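Long-range contact in heme-binding protein A (Haemophilus parasuis 29755, PDB 3TPA), which probably binds glutathione as a periplasmic solute-binding protein of the GbpA family, despite a name that implies heme: residues L292-Y306 and N365-W379. The protein carries 1 engineered substitution. Sequence-based numbering, arbitrary orientation. Where two conformers were deposited one is given.
Sequences LHHATDKKAIVDAVY and NPNPRRTAEIIQADW
Asn365 presses its OD1 against Val305, 3.3 Å from CG1, while the same oxygen accepts from Asn367 N in an Asx turn. Its ND2, with the acceptor lying in the amide plane, donates to Thr371 OG1 in a nearly straight bond (163°), and these two bonds fix the rotation of the amide. Pro366 lays CD over one face of the Tyr306 ring, 3.5 Å from CE1; the phenol OH is hydrogen-bonded to the backbone O of Ser364. Asn367 caps helix 368-381 through Arg370 N and touches Val305 CG1 with its CB. Arg370, bent at its second torsion (chi2 74°), lays one face of its guanidinium, near the rim, on Ala304 CB, and a water joins NH1 to Ala304 O. Thr371 meets Val305 CG2 through OG1 and Ile301 CG2 through its methyl. Next along, Ile374 sets CD1 on Ala304 CB, 3.8 Å away, and Ile375 runs its CD1 tightly against Ile301 CD1 (3.4 Å). Asp378, salt-bridged to Lys381, faces Asp297 with their OD2 atoms 4.3 Å apart; one water donates to both, which should ease the repulsion, and a second links Asp378 OD2 to Ala295 O and Asp297 N. Trp379 is sandwiched between Ile375 CG2 and Leu292 CD2, the latter a CH-pi contact, and its NE1 donates to a lone pair of Leu292 O in a long, bent bond (3.3 Å), the oxygen tilted out of the indole plane. Thr296 OG1 donates to the same oxygen at 2.7 Å, so two donors hold it. Helices 298-306 and 368-379 run roughly antiparallel, at 148°, their segment axes 9.2 Å apart at closest approach, beside strand 478-491 of the mixed sheet, as helices flank the sheet in an alpha/beta lobe of a periplasmic binding protein.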
loop_
_atom_site.group_PDB
_atom_site.type_symbol
_atom_site.label_atom_id
_atom_site.label_comp_id
_atom_site.label_asym_id
_atom_site.label_seq_id
_atom_site.Cartn_x
_atom_site.Cartn_y
_atom_site.Cartn_z
ATOM N N LEU A 292 24.834 3.691 -16.426
ATOM C CA LEU A 292 23.442 3.646 -16.890
ATOM C C LEU A 292 22.561 4.556 -16.063
ATOM O O LEU A 292 21.578 5.104 -16.555
ATOM C CB LEU A 292 22.916 2.218 -16.811
ATOM C CG LEU A 292 23.684 1.280 -17.729
ATOM C CD1 LEU A 292 23.162 -0.127 -17.616
ATOM C CD2 LEU A 292 23.625 1.792 -19.188
ATOM N N HIS A 293 22.925 4.704 -14.790
ATOM C CA HIS A 293 22.198 5.565 -13.840
ATOM C C HIS A 293 22.418 7.028 -14.244
ATOM O O HIS A 293 21.469 7.800 -14.346
ATOM C CB HIS A 293 22.679 5.275 -12.406
ATOM C CG HIS A 293 21.730 5.723 -11.341
ATOM N ND1 HIS A 293 21.537 5.013 -10.161
ATOM C CD2 HIS A 293 20.911 6.796 -11.270
ATOM C CE1 HIS A 293 20.647 5.641 -9.422
ATOM N NE2 HIS A 293 20.248 6.733 -10.071
ATOM N N HIS A 294 23.669 7.397 -14.511
ATOM C CA HIS A 294 23.976 8.738 -15.015
ATOM C C HIS A 294 23.284 9.038 -16.336
ATOM O O HIS A 294 23.033 10.190 -16.643
ATOM C CB HIS A 294 25.492 8.952 -15.199
ATOM C CG HIS A 294 26.215 9.310 -13.941
ATOM N ND1 HIS A 294 26.021 10.508 -13.288
ATOM C CD2 HIS A 294 27.136 8.633 -13.220
ATOM C CE1 HIS A 294 26.783 10.550 -12.210
ATOM N NE2 HIS A 294 27.480 9.431 -12.153
ATOM N N ALA A 295 22.998 8.002 -17.120
ATOM C CA ALA A 295 22.368 8.183 -18.424
ATOM C C ALA A 295 20.863 7.945 -18.376
ATOM O O ALA A 295 20.255 7.633 -19.389
ATOM C CB ALA A 295 23.012 7.278 -19.461
ATOM N N THR A 296 20.281 8.068 -17.187
ATOM C CA THR A 296 18.837 7.946 -17.003
ATOM C C THR A 296 18.311 9.343 -16.684
ATOM O O THR A 296 18.596 9.904 -15.626
ATOM C CB THR A 296 18.460 6.923 -15.878
ATOM O OG1 THR A 296 19.000 5.637 -16.194
ATOM C CG2 THR A 296 16.938 6.776 -15.739
ATOM N N ASP A 297 17.573 9.915 -17.637
ATOM C CA ASP A 297 17.023 11.263 -17.506
ATOM C C ASP A 297 15.716 11.165 -16.729
ATOM O O ASP A 297 14.655 11.016 -17.322
ATOM C CB ASP A 297 16.743 11.845 -18.899
ATOM C CG ASP A 297 16.556 13.358 -18.882
ATOM O OD1 ASP A 297 16.213 13.910 -17.822
ATOM O OD2 ASP A 297 16.736 13.996 -19.944
ATOM N N LYS A 298 15.795 11.221 -15.401
ATOM C CA LYS A 298 14.619 10.995 -14.564
ATOM C C LYS A 298 13.576 12.107 -14.724
ATOM O O LYS A 298 12.382 11.836 -14.768
ATOM C CB LYS A 298 15.010 10.841 -13.090
ATOM C CG LYS A 298 16.029 9.707 -12.812
ATOM C CD LYS A 298 16.405 9.611 -11.327
ATOM C CE LYS A 298 17.573 8.640 -11.106
ATOM N NZ LYS A 298 17.822 8.386 -9.651
ATOM N N LYS A 299 14.027 13.357 -14.786
ATOM C CA LYS A 299 13.099 14.479 -14.958
ATOM C C LYS A 299 12.317 14.359 -16.273
ATOM O O LYS A 299 11.111 14.575 -16.292
ATOM C CB LYS A 299 13.835 15.817 -14.923
ATOM C CG LYS A 299 12.919 17.048 -15.028
ATOM C CD LYS A 299 13.725 18.314 -15.344
ATOM C CE LYS A 299 12.860 19.572 -15.302
ATOM N NZ LYS A 299 11.766 19.583 -16.316
ATOM N N ALA A 300 13.010 14.015 -17.358
ATOM C CA ALA A 300 12.348 13.772 -18.650
ATOM C C ALA A 300 11.295 12.667 -18.535
ATOM O O ALA A 300 10.194 12.802 -19.028
ATOM C CB ALA A 300 13.379 13.393 -19.731
ATOM N N ILE A 301 11.654 11.565 -17.885
ATOM C CA ILE A 301 10.734 10.437 -17.728
ATOM C C ILE A 301 9.480 10.842 -16.969
ATOM O O ILE A 301 8.363 10.636 -17.430
ATOM C CB ILE A 301 11.416 9.256 -17.002
ATOM C CG1 ILE A 301 12.551 8.724 -17.867
ATOM C CG2 ILE A 301 10.416 8.141 -16.690
ATOM C CD1 ILE A 301 13.410 7.677 -17.186
ATOM N N VAL A 302 9.674 11.434 -15.803
ATOM C CA VAL A 302 8.549 11.837 -14.976
ATOM C C VAL A 302 7.692 12.835 -15.723
ATOM O O VAL A 302 6.476 12.725 -15.732
ATOM C CB VAL A 302 9.025 12.464 -13.647
ATOM C CG1 VAL A 302 7.853 13.074 -12.897
ATOM C CG2 VAL A 302 9.728 11.417 -12.796
ATOM N N ASP A 303 8.337 13.806 -16.365
ATOM C CA ASP A 303 7.611 14.817 -17.147
ATOM C C ASP A 303 6.786 14.211 -18.270
ATOM O O ASP A 303 5.598 14.508 -18.393
ATOM C CB ASP A 303 8.574 15.869 -17.695
ATOM C CG ASP A 303 8.950 16.908 -16.649
ATOM O OD1 ASP A 303 8.298 16.934 -15.585
ATOM O OD2 ASP A 303 9.876 17.705 -16.889
ATOM N N ALA A 304 7.413 13.366 -19.089
ATOM C CA ALA A 304 6.713 12.718 -20.201
ATOM C C ALA A 304 5.686 11.669 -19.778
ATOM O O ALA A 304 4.595 11.591 -20.342
ATOM C CB ALA A 304 7.713 12.086 -21.146
ATOM N N VAL A 305 6.044 10.849 -18.799
ATOM C CA VAL A 305 5.221 9.699 -18.438
ATOM C C VAL A 305 4.051 10.006 -17.487
ATOM O O VAL A 305 2.943 9.529 -17.700
ATOM C CB VAL A 305 6.086 8.588 -17.843
ATOM C CG1 VAL A 305 5.216 7.462 -17.271
ATOM C CG2 VAL A 305 7.053 8.068 -18.899
ATOM N N TYR A 306 4.297 10.792 -16.440
ATOM C CA TYR A 306 3.284 10.971 -15.390
ATOM C C TYR A 306 2.387 12.189 -15.579
ATOM O O TYR A 306 1.450 12.398 -14.815
ATOM C CB TYR A 306 3.927 10.997 -13.998
ATOM C CG TYR A 306 4.599 9.690 -13.624
ATOM C CD1 TYR A 306 3.992 8.784 -12.762
ATOM C CD2 TYR A 306 5.853 9.374 -14.127
ATOM C CE1 TYR A 306 4.626 7.580 -12.426
ATOM C CE2 TYR A 306 6.478 8.199 -13.810
ATOM C CZ TYR A 306 5.873 7.302 -12.959
ATOM O OH TYR A 306 6.535 6.125 -12.654
ATOM N N ASN A 365 3.579 3.207 -12.491
ATOM C CA ASN A 365 4.067 3.677 -13.802
ATOM C C ASN A 365 3.018 3.532 -14.908
ATOM O O ASN A 365 2.818 2.438 -15.437
ATOM C CB ASN A 365 5.385 2.967 -14.195
ATOM C CG ASN A 365 6.066 3.621 -15.386
ATOM O OD1 ASN A 365 5.414 4.315 -16.166
ATOM N ND2 ASN A 365 7.382 3.412 -15.533
ATOM N N PRO A 366 2.352 4.645 -15.266
ATOM C CA PRO A 366 1.265 4.648 -16.257
ATOM C C PRO A 366 1.719 4.514 -17.712
ATOM O O PRO A 366 0.868 4.435 -18.605
ATOM C CB PRO A 366 0.621 6.023 -16.057
ATOM C CG PRO A 366 1.736 6.879 -15.592
ATOM C CD PRO A 366 2.583 5.991 -14.709
ATOM N N ASN A 367 3.025 4.483 -17.953
ATOM C CA ASN A 367 3.529 4.331 -19.316
ATOM C C ASN A 367 4.942 3.758 -19.362
ATOM O O ASN A 367 5.876 4.467 -19.692
ATOM C CB ASN A 367 3.497 5.674 -20.049
ATOM C CG ASN A 367 3.572 5.519 -21.545
ATOM O OD1 ASN A 367 3.942 4.467 -22.052
ATOM N ND2 ASN A 367 3.204 6.569 -22.264
ATOM N N PRO A 368 5.089 2.457 -19.044
ATOM C CA PRO A 368 6.392 1.786 -19.093
ATOM C C PRO A 368 6.994 1.855 -20.495
ATOM O O PRO A 368 8.212 1.975 -20.616
ATOM C CB PRO A 368 6.053 0.331 -18.739
ATOM C CG PRO A 368 4.739 0.384 -18.048
ATOM C CD PRO A 368 4.009 1.544 -18.624
ATOM N N ARG A 369 6.159 1.793 -21.535
ATOM C CA ARG A 369 6.649 1.815 -22.911
ATOM C C ARG A 369 7.407 3.103 -23.198
ATOM O O ARG A 369 8.502 3.083 -23.752
ATOM C CB ARG A 369 5.490 1.633 -23.901
ATOM C CG ARG A 369 5.864 1.772 -25.379
ATOM C CD ARG A 369 6.716 0.620 -25.892
ATOM N NE ARG A 369 6.139 -0.687 -25.596
ATOM C CZ ARG A 369 6.619 -1.831 -26.074
ATOM N NH1 ARG A 369 6.055 -2.983 -25.750
ATOM N NH2 ARG A 369 7.669 -1.820 -26.880
ATOM N N ARG A 370 6.821 4.229 -22.813
ATOM C CA ARG A 370 7.485 5.516 -23.038
ATOM C C ARG A 370 8.712 5.686 -22.151
ATOM O O ARG A 370 9.709 6.256 -22.576
ATOM C CB ARG A 370 6.530 6.697 -22.850
ATOM C CG ARG A 370 7.215 8.050 -23.079
ATOM C CD ARG A 370 7.477 8.294 -24.566
ATOM N NE ARG A 370 8.034 9.618 -24.832
ATOM C CZ ARG A 370 7.341 10.754 -24.784
ATOM N NH1 ARG A 370 6.051 10.748 -24.465
ATOM N NH2 ARG A 370 7.940 11.904 -25.051
ATOM N N THR A 371 8.627 5.211 -20.913
ATOM C CA THR A 371 9.786 5.147 -20.033
ATOM C C THR A 371 10.916 4.426 -20.775
ATOM O O THR A 371 12.014 4.947 -20.930
ATOM C CB THR A 371 9.462 4.359 -18.737
ATOM O OG1 THR A 371 8.347 4.953 -18.062
ATOM C CG2 THR A 371 10.670 4.338 -17.795
ATOM N N ALA A 372 10.629 3.227 -21.262
ATOM C CA ALA A 372 11.649 2.439 -21.951
ATOM C C ALA A 372 12.249 3.174 -23.160
ATOM O O ALA A 372 13.452 3.097 -23.414
ATOM C CB ALA A 372 11.079 1.079 -22.372
ATOM N N GLU A 373 11.403 3.866 -23.920
ATOM C CA GLU A 373 11.858 4.539 -25.141
ATOM C C GLU A 373 12.827 5.673 -24.833
ATOM O O GLU A 373 13.834 5.854 -25.519
ATOM C CB GLU A 373 10.660 5.080 -25.940
ATOM C CG GLU A 373 9.917 4.016 -26.708
ATOM C CD GLU A 373 8.598 4.508 -27.272
ATOM O OE1 GLU A 373 8.235 5.680 -27.025
ATOM O OE2 GLU A 373 7.914 3.713 -27.952
ATOM N N ILE A 374 12.512 6.447 -23.802
ATOM C CA ILE A 374 13.353 7.587 -23.423
ATOM C C ILE A 374 14.727 7.090 -23.007
ATOM O O ILE A 374 15.774 7.601 -23.436
ATOM C CB ILE A 374 12.718 8.380 -22.259
ATOM C CG1 ILE A 374 11.500 9.158 -22.759
ATOM C CG2 ILE A 374 13.735 9.336 -21.616
ATOM C CD1 ILE A 374 10.616 9.634 -21.661
ATOM N N ILE A 375 14.723 6.063 -22.175
ATOM C CA ILE A 375 15.971 5.471 -21.708
ATOM C C ILE A 375 16.768 4.875 -22.863
ATOM O O ILE A 375 17.958 5.106 -22.972
ATOM C CB ILE A 375 15.697 4.419 -20.627
ATOM C CG1 ILE A 375 15.439 5.126 -19.300
ATOM C CG2 ILE A 375 16.867 3.488 -20.475
ATOM C CD1 ILE A 375 14.199 4.641 -18.607
ATOM N N GLN A 376 16.099 4.128 -23.735
ATOM C CA GLN A 376 16.752 3.571 -24.919
ATOM C C GLN A 376 17.516 4.639 -25.730
ATOM O O GLN A 376 18.647 4.400 -26.160
ATOM C CB GLN A 376 15.727 2.866 -25.811
ATOM C CG GLN A 376 16.275 2.377 -27.145
ATOM C CD GLN A 376 15.182 1.777 -28.023
ATOM O OE1 GLN A 376 14.133 2.383 -28.221
ATOM N NE2 GLN A 376 15.415 0.577 -28.533
ATOM N N ALA A 377 16.903 5.807 -25.923
ATOM C CA ALA A 377 17.504 6.880 -26.738
ATOM C C ALA A 377 18.740 7.492 -26.103
ATOM O O ALA A 377 19.716 7.797 -26.796
ATOM C CB ALA A 377 16.476 7.985 -27.043
ATOM N N ASP A 378 18.700 7.697 -24.789
ATOM C CA ASP A 378 19.866 8.220 -24.077
ATOM C C ASP A 378 20.953 7.160 -23.968
ATOM O O ASP A 378 22.129 7.433 -24.209
ATOM C CB ASP A 378 19.484 8.759 -22.696
ATOM C CG ASP A 378 18.737 10.081 -22.780
ATOM O OD1 ASP A 378 19.058 10.865 -23.694
ATOM O OD2 ASP A 378 17.833 10.334 -21.950
ATOM N N TRP A 379 20.572 5.940 -23.614
ATOM C CA TRP A 379 21.565 4.882 -23.527
ATOM C C TRP A 379 22.310 4.712 -24.863
ATOM O O TRP A 379 23.518 4.493 -24.881
ATOM C CB TRP A 379 20.941 3.564 -23.058
ATOM C CG TRP A 379 20.602 3.518 -21.567
ATOM C CD1 TRP A 379 20.673 4.546 -20.667
ATOM C CD2 TRP A 379 20.158 2.374 -20.826
ATOM N NE1 TRP A 379 20.275 4.120 -19.422
ATOM C CE2 TRP A 379 19.955 2.790 -19.491
ATOM C CE3 TRP A 379 19.893 1.042 -21.168
ATOM C CZ2 TRP A 379 19.517 1.920 -18.492
ATOM C CZ3 TRP A 379 19.443 0.180 -20.180
ATOM C CH2 TRP A 379 19.267 0.622 -18.854
HETATM O O HOH W 1 17.486 8.483 -20.119
HETATM O O HOH W 2 16.994 12.929 -22.185
HETATM O O HOH W 3 2.376 9.198 -21.175
HETATM O O HOH W 4 4.214 12.508 -22.958
#